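Long-range contacts in Serine/threonine protein kinase (Mycobacterium tuberculosis, PDB 4ESQ), which is probably a membrane-anchored kinase that phosphorylates serine and threonine residues of proteins, the chain here being its extracellular sensor domain: residues V43-P48 and K116-T121; K125-T130 and D145-A150; C155-S160 and D168-G173; K33-M38 and G72-E77. All coordinates share one frame; numbering follows the deposited sequence.

Contact 1: residues V43-P48 and K116-T121; sequences VTVSLP and KTVTVT
T44 and T121 exchange two nearly straight backbone bonds, T44 N to T121 O at 3.0 Å and T121 N to T44 O at 2.8 Å. This makes them an antiparallel hydrogen-bonded pair, while V45 faces V120 in the adjoining non-hydrogen-bonded pair. Beyond V45 the short strand turns away and the ladder is finished by a serine: S46 N still reaches T119 O, but T119 N is answered by the side-chain oxygen S46 OG at 2.8 Å (N-H...O 166°). With chi1 at 57°, OG sits between the backbone N and carbonyl carbon of S46, and from there it also comes within 3.4 Å of V118 CA. On the face carrying V45 and V120, V43 CG2 meets V120 CG1 at 3.5 Å and V45 CG1 packs on V118 CB at 4.0 Å. The L47 side chain runs at about a right angle to that of V118, its CD1 3.9 Å from V118 CG1. In the second shell, L54 of helix 51-54 touches V45, V118 and V120, and Y55 touches V43 and V120. On the T44 and T121 face, one water donates to T44 O and also bonds T121 OG1, whose protein partner is T126 OG1. The edge strand 44-45 is therefore held by backbone bonds over a valine layer, and the serine hydroxyl satisfies an amide that the turning chain no longer meets with a carbonyl.

Contact 2: residues K125-T130 and D145-A150; sequences KTYRWT and DTQEGA
W129 and Q147 form an antiparallel non-hydrogen-bonded pair with CA atoms 4.5 Å apart, the strand directions 148° apart, and T130 and T146 beside them exchange both backbone bonds (T130 N to T146 O 2.9 Å). Q147 lies over one face of the indole: its CB stands 3.6 Å from the centroid of the six-membered ring and 6° off the normal, a CH-pi contact. Its extended chain, with CG anti to the backbone N (chi1 176°), carries the amide onward nearly parallel to the indole and brings NE2 of Q147 over a face of the Y127 ring, 3.5 Å from Y127 CG. There the amide stands almost perpendicular to the tyrosine ring, so one side chain bridges two aromatics. E148 N bonds R128 O, and the extended E148 side chain reaches back so that OE2 accepts from R128 N at 3.1 Å, met from above the carboxylate plane; a water also donates to OE2. R128 NE, 4.5 Å from E148 OE1, is too far for a salt bridge. W153 packs on both W129 and Q147, and a probable crystallisation buffer molecule lies about 3 Å from the Q147 side chain. This is the open end of a beta hairpin, strands 125-131 and 141-147, within the antiparallel sheet of the PknH extracellular domain.

Contact 3: residues C155-S160 and D168-G173; sequences CQRAMS and DVNACG
C155 is joined to C172 by a disulfide (SG-SG 2.0 Å, chi3 104°) across a non-hydrogen-bonded pair of the antiparallel hairpin 154-162/165-173, in the centre of the domain's sheet. The two CA atoms are drawn to 4.0 Å, against 4.6 Å for R157 and N170 in the next pair of that kind. Q156 bonds A171 through both backbone groups, with Q156 N to A171 O at 2.7 Å; its side chain, on the opposite face, is held by N178, just before helix 179-192, and by the backbone N of G181 in the first turn of that helix. R157 bends at chi2 and chi3, folding its guanidinium back over the neighbouring strand, where CD lies 3.4 Å from N170 OD1. NH1 and NH2 both donate to D168 OD1, NH2 on the syn lone pair, in a buried salt bridge with the two planes 38° apart. D168 OD2 is held by Y62 OH and S57 N, and R157 NH2 also reaches G52 O, so both charges are fixed from a second shell. A158 completes a hydrogen-bonded pair with V169, and M159 places CE 3.6 Å from D168 OD1. V169 O accepts twice: from A158 N, and from R157 NH1 at 2.9 Å, which stands 68° out of the carbonyl plane.

Contact 4: residues K33-M38 and G72-E77; sequences KPITSM and GLISSE
G72 N donates to I35 O at 2.8 Å (N-H...O 152°), and I35 N returns a straighter bond to G72 O at 2.9 Å (169°). These two bonds make I35 and G72 a single antiparallel hydrogen-bonded bridge, CA to CA 4.7 Å, between an irregular segment and the start of segment 72-77. Before the bridge the chains part enough to take in a water, which donates to K33 O at 2.8 Å and accepts from I74 N at 3.0 Å, so the pairing continues through solvent rather than directly. The side-chain part is small and apolar. I35 CB lies 3.5 Å from G72 O, close against the backbone of the glycine. CG1 of I35, anti to the carbonyl carbon (chi1 -58°), leads CD1 along the strand to I74, where the CD1 atoms of the two isoleucines meet at 3.8 Å as the side chains cross at a slant. L73 starts out away from segment 33-38, yet its CD2 comes back to within 4.0 Å of P34 CA. Farther along, S76 pairs with Q30 and I74 with G32 through backbone bonds, so segment 33-38 prolongs the edge that strand 30-31 begins. Strand 84-92 flanks strand 69-76 on its other side, with L73 bonded to Q88 and S75 to V86, while I74 rests on W85 and N87.

All four contacts reach one antiparallel sheet. Contact 1 adds the short strand 44-45 at one end, contact 3 lies in the middle with its centre about 4 Å from that of the chain, and contact 4 is toward the other end, about 23 Å from contact 1 between centres. Contacts 1 and 2 touch through neighbouring strands, V120 N to Y127 O and V118 N to W129 O, with centres about 10 Å apart. Contact 2 reaches contact 3 through D145 N to C155 O and through W129 packing on the C155 sulfur. Terbium ions lie about 5 Å from the Q147 side chain and about 6 Å from that of I74.

Contact 1: residues V43-P48 and K116-T121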
loop_
_atom_site.group_PDB
_atom_site.type_symbol
_atom_site.label_atom_id
_atom_site.label_comp_id
_atom_site.label_asym_id
_atom_site.label_seq_id
_atom_site.Cartn_x
_atom_site.Cartn_y
_atom_site.Cartn_z
ATOM N N VAL A 43 14.068 -1.259 -8.587
ATOM C CA VAL A 43 13.167 -2.170 -9.270
ATOM C C VAL A 43 12.834 -1.575 -10.634
ATOM O O VAL A 43 12.687 -0.361 -10.775
ATOM C CB VAL A 43 11.894 -2.435 -8.446
ATOM C CG1 VAL A 43 11.210 -1.126 -8.090
ATOM C CG2 VAL A 43 10.950 -3.372 -9.195
ATOM N N THR A 44 12.746 -2.433 -11.639
ATOM C CA THR A 44 12.478 -1.990 -12.996
ATOM C C THR A 44 11.107 -2.491 -13.416
ATOM O O THR A 44 10.840 -3.688 -13.365
ATOM C CB THR A 44 13.522 -2.564 -13.954
ATOM O OG1 THR A 44 14.835 -2.244 -13.465
ATOM C CG2 THR A 44 13.336 -1.992 -15.365
ATOM N N VAL A 45 10.237 -1.573 -13.813
ATOM C CA VAL A 45 8.906 -1.944 -14.285
ATOM C C VAL A 45 8.785 -1.527 -15.738
ATOM O O VAL A 45 9.141 -0.397 -16.092
ATOM C CB VAL A 45 7.817 -1.263 -13.458
ATOM C CG1 VAL A 45 6.442 -1.832 -13.811
ATOM C CG2 VAL A 45 8.112 -1.461 -11.981
ATOM N N SER A 46 8.300 -2.448 -16.573
ATOM C CA SER A 46 8.227 -2.228 -18.018
ATOM C C SER A 46 7.466 -0.949 -18.349
ATOM O O SER A 46 7.825 -0.231 -19.286
ATOM C CB SER A 46 7.613 -3.437 -18.721
ATOM O OG SER A 46 6.323 -3.738 -18.221
ATOM N N LEU A 47 6.413 -0.665 -17.584
ATOM C CA LEU A 47 5.812 0.662 -17.605
ATOM C C LEU A 47 6.212 1.347 -16.293
ATOM O O LEU A 47 5.622 1.084 -15.242
ATOM C CB LEU A 47 4.285 0.574 -17.727
ATOM C CG LEU A 47 3.747 -0.143 -18.967
ATOM C CD1 LEU A 47 2.233 -0.330 -18.879
ATOM C CD2 LEU A 47 4.137 0.608 -20.240
ATOM N N PRO A 48 7.229 2.220 -16.344
ATOM C CA PRO A 48 7.819 2.757 -15.109
ATOM C C PRO A 48 6.812 3.386 -14.148
ATOM O O PRO A 48 6.994 3.285 -12.935
ATOM C CB PRO A 48 8.789 3.824 -15.620
ATOM C CG PRO A 48 9.172 3.379 -16.968
ATOM C CD PRO A 48 7.945 2.679 -17.545
ATOM N N LYS A 116 -3.635 -4.033 -17.773
ATOM C CA LYS A 116 -2.375 -4.314 -18.463
ATOM C C LYS A 116 -1.491 -5.283 -17.685
ATOM O O LYS A 116 -1.571 -5.380 -16.463
ATOM C CB LYS A 116 -1.597 -3.018 -18.712
ATOM C CG LYS A 116 -2.324 -2.001 -19.567
ATOM C CD LYS A 116 -1.469 -0.755 -19.763
ATOM C CE LYS A 116 -2.210 0.319 -20.539
ATOM N NZ LYS A 116 -1.326 1.492 -20.777
ATOM N N THR A 117 -0.648 -6.016 -18.407
ATOM C CA THR A 117 0.389 -6.813 -17.774
ATOM C C THR A 117 1.711 -6.054 -17.869
ATOM O O THR A 117 2.037 -5.508 -18.919
ATOM C CB THR A 117 0.526 -8.200 -18.437
ATOM O OG1 THR A 117 -0.732 -8.882 -18.394
ATOM C CG2 THR A 117 1.572 -9.041 -17.708
ATOM N N VAL A 118 2.449 -5.995 -16.763
ATOM C CA VAL A 118 3.773 -5.381 -16.740
ATOM C C VAL A 118 4.828 -6.418 -16.351
ATOM O O VAL A 118 4.513 -7.423 -15.697
ATOM C CB VAL A 118 3.842 -4.172 -15.762
ATOM C CG1 VAL A 118 2.906 -3.067 -16.231
ATOM C CG2 VAL A 118 3.504 -4.602 -14.331
ATOM N N THR A 119 6.064 -6.188 -16.789
ATOM C CA THR A 119 7.198 -7.016 -16.404
ATOM C C THR A 119 7.940 -6.295 -15.281
ATOM O O THR A 119 8.195 -5.093 -15.368
ATOM C CB THR A 119 8.162 -7.235 -17.596
ATOM O OG1 THR A 119 7.447 -7.802 -18.701
ATOM C CG2 THR A 119 9.285 -8.170 -17.217
ATOM N N VAL A 120 8.273 -7.018 -14.222
ATOM C CA VAL A 120 8.967 -6.415 -13.091
ATOM C C VAL A 120 10.274 -7.143 -12.840
ATOM O O VAL A 120 10.301 -8.367 -12.749
ATOM C CB VAL A 120 8.119 -6.494 -11.811
ATOM C CG1 VAL A 120 8.830 -5.786 -10.665
ATOM C CG2 VAL A 120 6.753 -5.884 -12.052
ATOM N N THR A 121 11.360 -6.391 -12.725
ATOM C CA THR A 121 12.655 -7.003 -12.464
ATOM C C THR A 121 13.188 -6.516 -11.131
ATOM O O THR A 121 13.233 -5.315 -10.860
ATOM C CB THR A 121 13.669 -6.711 -13.582
ATOM O OG1 THR A 121 13.134 -7.145 -14.839
ATOM C CG2 THR A 121 14.981 -7.453 -13.317
HETATM O O HOH W 1 11.200 -5.285 -15.923
#

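Contact 2: residues K125-T130 and D145-A150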
loop_
_atom_site.group_PDB
_atom_site.type_symbol
_atom_site.label_atom_id
_atom_site.label_comp_id
_atom_site.label_asym_id
_atom_site.label_seq_id
_atom_site.Cartn_x
_atom_site.Cartn_y
_atom_site.Cartn_z
ATOM N N LYS A 125 15.749 -11.037 -10.939
ATOM C CA LYS A 125 14.633 -11.952 -11.148
ATOM C C LYS A 125 13.470 -11.196 -11.787
ATOM O O LYS A 125 13.121 -10.104 -11.345
ATOM C CB LYS A 125 14.200 -12.577 -9.823
ATOM C CG LYS A 125 15.299 -13.369 -9.132
ATOM C CD LYS A 125 14.858 -13.839 -7.759
ATOM C CE LYS A 125 14.572 -12.660 -6.842
ATOM N NZ LYS A 125 14.049 -13.095 -5.516
ATOM N N THR A 126 12.873 -11.787 -12.818
ATOM C CA THR A 126 11.832 -11.117 -13.590
ATOM C C THR A 126 10.496 -11.850 -13.536
ATOM O O THR A 126 10.430 -13.055 -13.773
ATOM C CB THR A 126 12.256 -10.976 -15.054
ATOM O OG1 THR A 126 13.431 -10.161 -15.134
ATOM C CG2 THR A 126 11.153 -10.337 -15.862
ATOM N N TYR A 127 9.431 -11.121 -13.222
ATOM C CA TYR A 127 8.104 -11.712 -13.195
ATOM C C TYR A 127 7.068 -10.773 -13.790
ATOM O O TYR A 127 7.265 -9.567 -13.831
ATOM C CB TYR A 127 7.723 -12.126 -11.772
ATOM C CG TYR A 127 8.536 -13.295 -11.262
ATOM C CD1 TYR A 127 8.184 -14.601 -11.583
ATOM C CD2 TYR A 127 9.664 -13.095 -10.473
ATOM C CE1 TYR A 127 8.924 -15.677 -11.126
ATOM C CE2 TYR A 127 10.414 -14.167 -10.010
ATOM C CZ TYR A 127 10.037 -15.456 -10.340
ATOM O OH TYR A 127 10.774 -16.530 -9.887
ATOM N N ARG A 128 5.977 -11.342 -14.286
ATOM C CA ARG A 128 4.947 -10.535 -14.912
ATOM C C ARG A 128 3.752 -10.428 -13.972
ATOM O O ARG A 128 3.409 -11.387 -13.288
ATOM C CB ARG A 128 4.562 -11.128 -16.270
ATOM C CG ARG A 128 5.717 -11.070 -17.275
ATOM C CD ARG A 128 5.409 -11.827 -18.552
ATOM N NE ARG A 128 4.258 -11.273 -19.252
ATOM C CZ ARG A 128 4.332 -10.295 -20.146
ATOM N NH1 ARG A 128 5.508 -9.769 -20.462
ATOM N NH2 ARG A 128 3.229 -9.853 -20.733
ATOM N N TRP A 129 3.147 -9.246 -13.927
ATOM C CA TRP A 129 1.980 -9.002 -13.083
ATOM C C TRP A 129 0.888 -8.337 -13.903
ATOM O O TRP A 129 1.169 -7.426 -14.683
ATOM C CB TRP A 129 2.340 -8.093 -11.913
ATOM C CG TRP A 129 3.187 -8.727 -10.866
ATOM C CD1 TRP A 129 4.535 -8.972 -10.932
ATOM C CD2 TRP A 129 2.760 -9.173 -9.570
ATOM N NE1 TRP A 129 4.967 -9.552 -9.756
ATOM C CE2 TRP A 129 3.896 -9.685 -8.908
ATOM C CE3 TRP A 129 1.524 -9.189 -8.906
ATOM C CZ2 TRP A 129 3.833 -10.212 -7.615
ATOM C CZ3 TRP A 129 1.465 -9.718 -7.621
ATOM C CH2 TRP A 129 2.613 -10.219 -6.993
ATOM N N THR A 130 -0.356 -8.773 -13.704
ATOM C CA THR A 130 -1.487 -8.254 -14.469
ATOM C C THR A 130 -2.423 -7.437 -13.572
ATOM O O THR A 130 -2.877 -7.941 -12.553
ATOM C CB THR A 130 -2.301 -9.411 -15.082
ATOM O OG1 THR A 130 -1.446 -10.239 -15.884
ATOM C CG2 THR A 130 -3.421 -8.870 -15.935
ATOM N N ASP A 145 -3.639 -6.850 -8.481
ATOM C CA ASP A 145 -2.677 -7.329 -9.465
ATOM C C ASP A 145 -2.396 -8.804 -9.231
ATOM O O ASP A 145 -2.390 -9.275 -8.101
ATOM C CB ASP A 145 -1.391 -6.511 -9.444
ATOM C CG ASP A 145 -0.953 -6.167 -8.056
ATOM O OD1 ASP A 145 -1.007 -7.063 -7.189
ATOM O OD2 ASP A 145 -0.573 -4.997 -7.823
ATOM N N THR A 146 -2.172 -9.526 -10.311
ATOM C CA THR A 146 -2.095 -10.978 -10.248
ATOM C C THR A 146 -0.765 -11.428 -10.812
ATOM O O THR A 146 -0.411 -11.055 -11.932
ATOM C CB THR A 146 -3.232 -11.599 -11.073
ATOM O OG1 THR A 146 -4.494 -11.118 -10.584
ATOM C CG2 THR A 146 -3.187 -13.121 -11.007
ATOM N N GLN A 147 -0.018 -12.214 -10.041
ATOM C CA GLN A 147 1.286 -12.679 -10.500
ATOM C C GLN A 147 1.115 -13.853 -11.458
ATOM O O GLN A 147 0.343 -14.768 -11.194
ATOM C CB GLN A 147 2.193 -13.081 -9.329
ATOM C CG GLN A 147 3.528 -13.676 -9.799
ATOM C CD GLN A 147 4.557 -13.865 -8.690
ATOM O OE1 GLN A 147 4.215 -14.053 -7.528
ATOM N NE2 GLN A 147 5.833 -13.809 -9.058
ATOM N N GLU A 148 1.827 -13.824 -12.578
ATOM C CA GLU A 148 1.729 -14.908 -13.563
ATOM C C GLU A 148 1.997 -16.297 -12.958
ATOM O O GLU A 148 2.643 -16.423 -11.916
ATOM C CB GLU A 148 2.677 -14.655 -14.740
ATOM C CG GLU A 148 4.141 -14.947 -14.431
ATOM C CD GLU A 148 5.056 -14.717 -15.622
ATOM O OE1 GLU A 148 4.631 -15.016 -16.763
ATOM O OE2 GLU A 148 6.195 -14.227 -15.422
ATOM N N GLY A 149 1.498 -17.341 -13.612
ATOM C CA GLY A 149 1.692 -18.697 -13.113
ATOM C C GLY A 149 0.441 -19.309 -12.498
ATOM O O GLY A 149 -0.555 -18.617 -12.284
ATOM N N ALA A 150 0.487 -20.606 -12.201
ATOM C CA ALA A 150 -0.701 -21.303 -11.697
ATOM C C ALA A 150 -0.886 -21.211 -10.182
ATOM O O ALA A 150 -1.836 -21.773 -9.635
ATOM C CB ALA A 150 -0.714 -22.760 -12.149
HETATM O O HOH W 2 8.774 -13.095 -16.434
HETATM O O HOH W 3 -5.666 -8.838 -11.473
HETATM O O HOH W 4 -0.489 -12.365 -14.565
#

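Contact 3: residues C155-S160 and D168-G173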
loop_
_atom_site.group_PDB
_atom_site.type_symbol
_atom_site.label_atom_id
_atom_site.label_comp_id
_atom_site.label_asym_id
_atom_site.label_seq_id
_atom_site.Cartn_x
_atom_site.Cartn_y
_atom_site.Cartn_z
ATOM N N CYS A 155 -2.214 -9.550 -5.275
ATOM C CA CYS A 155 -2.138 -8.477 -4.283
ATOM C C CYS A 155 -3.225 -7.469 -4.571
ATOM O O CYS A 155 -3.536 -7.203 -5.728
ATOM C CB CYS A 155 -0.787 -7.769 -4.329
ATOM S SG CYS A 155 0.628 -8.783 -3.883
ATOM N N GLN A 156 -3.820 -6.910 -3.524
ATOM C CA GLN A 156 -4.639 -5.721 -3.714
ATOM C C GLN A 156 -3.909 -4.513 -3.160
ATOM O O GLN A 156 -3.425 -4.530 -2.018
ATOM C CB GLN A 156 -6.007 -5.838 -3.046
ATOM C CG GLN A 156 -6.920 -4.649 -3.388
ATOM C CD GLN A 156 -8.170 -4.583 -2.532
ATOM O OE1 GLN A 156 -8.121 -4.846 -1.334
ATOM N NE2 GLN A 156 -9.301 -4.220 -3.147
ATOM N N ARG A 157 -3.801 -3.478 -3.988
ATOM C CA ARG A 157 -3.281 -2.189 -3.547
ATOM C C ARG A 157 -4.459 -1.318 -3.127
ATOM O O ARG A 157 -5.509 -1.320 -3.778
ATOM C CB ARG A 157 -2.508 -1.501 -4.681
ATOM C CG ARG A 157 -1.156 -2.138 -5.013
ATOM C CD ARG A 157 -0.086 -1.756 -4.004
ATOM N NE ARG A 157 0.426 -0.395 -4.180
ATOM C CZ ARG A 157 0.189 0.614 -3.348
ATOM N NH1 ARG A 157 -0.586 0.432 -2.274
ATOM N NH2 ARG A 157 0.720 1.810 -3.586
ATOM N N ALA A 158 -4.301 -0.577 -2.037
ATOM C CA ALA A 158 -5.310 0.410 -1.668
ATOM C C ALA A 158 -4.613 1.669 -1.200
ATOM O O ALA A 158 -3.622 1.608 -0.471
ATOM C CB ALA A 158 -6.219 -0.121 -0.575
ATOM N N MET A 159 -5.130 2.812 -1.626
ATOM C CA MET A 159 -4.624 4.086 -1.137
ATOM C C MET A 159 -5.798 4.970 -0.789
ATOM O O MET A 159 -6.798 5.002 -1.507
ATOM C CB MET A 159 -3.749 4.779 -2.187
ATOM C CG MET A 159 -3.226 6.145 -1.748
ATOM S SD MET A 159 -2.112 6.888 -2.965
ATOM C CE MET A 159 -0.726 5.754 -2.881
ATOM N N SER A 160 -5.676 5.675 0.324
ATOM C CA SER A 160 -6.692 6.645 0.704
ATOM C C SER A 160 -6.013 7.818 1.393
ATOM O O SER A 160 -4.787 7.840 1.567
ATOM C CB SER A 160 -7.743 6.007 1.619
ATOM O OG SER A 160 -8.953 6.772 1.632
ATOM N N ASP A 168 -1.400 3.846 2.604
ATOM C CA ASP A 168 -0.842 3.160 1.441
ATOM C C ASP A 168 -0.643 1.696 1.786
ATOM O O ASP A 168 0.243 1.367 2.574
ATOM C CB ASP A 168 0.502 3.811 1.083
ATOM C CG ASP A 168 0.946 3.534 -0.341
ATOM O OD1 ASP A 168 0.247 2.796 -1.057
ATOM O OD2 ASP A 168 2.011 4.068 -0.741
ATOM N N VAL A 169 -1.461 0.824 1.200
ATOM C CA VAL A 169 -1.530 -0.581 1.623
ATOM C C VAL A 169 -1.406 -1.592 0.479
ATOM O O VAL A 169 -2.011 -1.430 -0.583
ATOM C CB VAL A 169 -2.860 -0.845 2.351
ATOM C CG1 VAL A 169 -2.971 -2.310 2.774
ATOM C CG2 VAL A 169 -3.009 0.091 3.562
ATOM N N ASN A 170 -0.632 -2.651 0.713
ATOM C CA ASN A 170 -0.539 -3.765 -0.221
ATOM C C ASN A 170 -0.847 -5.023 0.557
ATOM O O ASN A 170 -0.202 -5.296 1.580
ATOM C CB ASN A 170 0.871 -3.839 -0.821
ATOM C CG ASN A 170 0.925 -4.651 -2.112
ATOM O OD1 ASN A 170 -0.104 -4.948 -2.722
ATOM N ND2 ASN A 170 2.130 -4.992 -2.540
ATOM N N ALA A 171 -1.869 -5.761 0.130
ATOM C CA ALA A 171 -2.264 -6.975 0.836
ATOM C C ALA A 171 -2.295 -8.131 -0.153
ATOM O O ALA A 171 -2.984 -8.059 -1.175
ATOM C CB ALA A 171 -3.632 -6.798 1.501
ATOM N N CYS A 172 -1.557 -9.197 0.157
ATOM C CA CYS A 172 -1.333 -10.284 -0.796
ATOM C C CYS A 172 -1.687 -11.651 -0.232
ATOM O O CYS A 172 -1.541 -11.900 0.962
ATOM C CB CYS A 172 0.128 -10.297 -1.252
ATOM S SG CYS A 172 0.778 -8.692 -1.841
ATOM N N GLY A 173 -2.123 -12.545 -1.107
ATOM C CA GLY A 173 -2.518 -13.881 -0.686
ATOM C C GLY A 173 -3.135 -14.640 -1.838
ATOM O O GLY A 173 -3.094 -14.181 -2.980
#

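Contact 4: residues K33-M38 and G72-E77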
loop_
_atom_site.group_PDB
_atom_site.type_symbol
_atom_site.label_atom_id
_atom_site.label_comp_id
_atom_site.label_asym_id
_atom_site.label_seq_id
_atom_site.Cartn_x
_atom_site.Cartn_y
_atom_site.Cartn_z
ATOM N N LYS A 33 10.335 -5.241 11.604
ATOM C CA LYS A 33 10.764 -3.999 12.241
ATOM C C LYS A 33 10.047 -2.795 11.636
ATOM O O LYS A 33 9.658 -2.820 10.470
ATOM C CB LYS A 33 12.282 -3.839 12.121
ATOM C CG LYS A 33 13.065 -4.819 12.982
ATOM C CD LYS A 33 14.570 -4.723 12.750
ATOM C CE LYS A 33 14.955 -5.280 11.392
ATOM N NZ LYS A 33 16.436 -5.437 11.239
ATOM N N PRO A 34 9.862 -1.734 12.430
ATOM C CA PRO A 34 9.211 -0.548 11.870
ATOM C C PRO A 34 9.938 -0.052 10.630
ATOM O O PRO A 34 11.164 -0.028 10.583
ATOM C CB PRO A 34 9.323 0.480 12.995
ATOM C CG PRO A 34 9.369 -0.344 14.245
ATOM C CD PRO A 34 10.115 -1.602 13.876
ATOM N N ILE A 35 9.160 0.331 9.628
ATOM C CA ILE A 35 9.690 0.971 8.438
ATOM C C ILE A 35 9.480 2.466 8.573
ATOM O O ILE A 35 8.360 2.919 8.800
ATOM C CB ILE A 35 8.958 0.478 7.185
ATOM C CG1 ILE A 35 9.100 -1.043 7.069
ATOM C CG2 ILE A 35 9.487 1.198 5.933
ATOM C CD1 ILE A 35 8.182 -1.683 6.029
ATOM N N THR A 36 10.557 3.236 8.433
ATOM C CA THR A 36 10.501 4.670 8.703
ATOM C C THR A 36 11.086 5.530 7.580
ATOM O O THR A 36 11.301 6.728 7.752
ATOM C CB THR A 36 11.186 5.021 10.042
ATOM O OG1 THR A 36 12.603 4.882 9.910
ATOM C CG2 THR A 36 10.693 4.088 11.143
ATOM N N SER A 37 11.341 4.915 6.430
ATOM C CA SER A 37 11.797 5.653 5.257
ATOM C C SER A 37 11.222 5.019 4.001
ATOM O O SER A 37 10.772 3.870 4.034
ATOM C CB SER A 37 13.325 5.652 5.185
ATOM O OG SER A 37 13.826 4.335 5.317
ATOM N N MET A 38 11.223 5.770 2.904
ATOM C CA MET A 38 10.754 5.244 1.628
ATOM C C MET A 38 11.755 4.224 1.106
ATOM O O MET A 38 12.935 4.264 1.444
ATOM C CB MET A 38 10.567 6.357 0.597
ATOM C CG MET A 38 9.491 7.375 0.953
ATOM S SD MET A 38 7.846 6.639 0.963
ATOM C CE MET A 38 6.920 8.038 1.636
ATOM N N GLY A 72 5.600 2.460 8.495
ATOM C CA GLY A 72 4.980 1.260 7.956
ATOM C C GLY A 72 5.390 -0.028 8.642
ATOM O O GLY A 72 6.305 -0.047 9.466
ATOM N N LEU A 73 4.709 -1.107 8.268
ATOM C CA LEU A 73 4.999 -2.448 8.779
ATOM C C LEU A 73 4.701 -3.494 7.720
ATOM O O LEU A 73 3.708 -3.398 6.992
ATOM C CB LEU A 73 4.127 -2.750 10.000
ATOM C CG LEU A 73 4.474 -2.141 11.355
ATOM C CD1 LEU A 73 3.358 -2.460 12.357
ATOM C CD2 LEU A 73 5.835 -2.657 11.858
ATOM N N ILE A 74 5.548 -4.512 7.649
ATOM C CA ILE A 74 5.285 -5.645 6.778
ATOM C C ILE A 74 5.041 -6.851 7.663
ATOM O O ILE A 74 5.827 -7.117 8.568
ATOM C CB ILE A 74 6.463 -5.898 5.836
ATOM C CG1 ILE A 74 6.491 -4.800 4.768
ATOM C CG2 ILE A 74 6.330 -7.262 5.194
ATOM C CD1 ILE A 74 7.740 -4.777 3.933
ATOM N N SER A 75 3.936 -7.557 7.419
ATOM C CA SER A 75 3.567 -8.728 8.225
ATOM C C SER A 75 3.281 -9.957 7.379
ATOM O O SER A 75 2.715 -9.851 6.295
ATOM C CB SER A 75 2.324 -8.433 9.050
ATOM O OG SER A 75 2.540 -7.318 9.885
ATOM N N SER A 76 3.640 -11.127 7.898
ATOM C CA SER A 76 3.336 -12.391 7.226
ATOM C C SER A 76 3.490 -13.533 8.224
ATOM O O SER A 76 4.108 -13.363 9.277
ATOM C CB SER A 76 4.278 -12.614 6.035
ATOM O OG SER A 76 5.620 -12.749 6.478
ATOM N N GLU A 77 2.932 -14.699 7.902
ATOM C CA GLU A 77 3.211 -15.875 8.715
ATOM C C GLU A 77 4.714 -16.133 8.651
ATOM O O GLU A 77 5.363 -15.788 7.668
ATOM C CB GLU A 77 2.429 -17.091 8.207
ATOM C CG GLU A 77 0.922 -17.041 8.487
ATOM C CD GLU A 77 0.113 -16.407 7.366
ATOM O OE1 GLU A 77 0.716 -15.873 6.417
ATOM O OE2 GLU A 77 -1.137 -16.449 7.434
HETATM O O HOH W 5 8.190 -4.622 8.989
#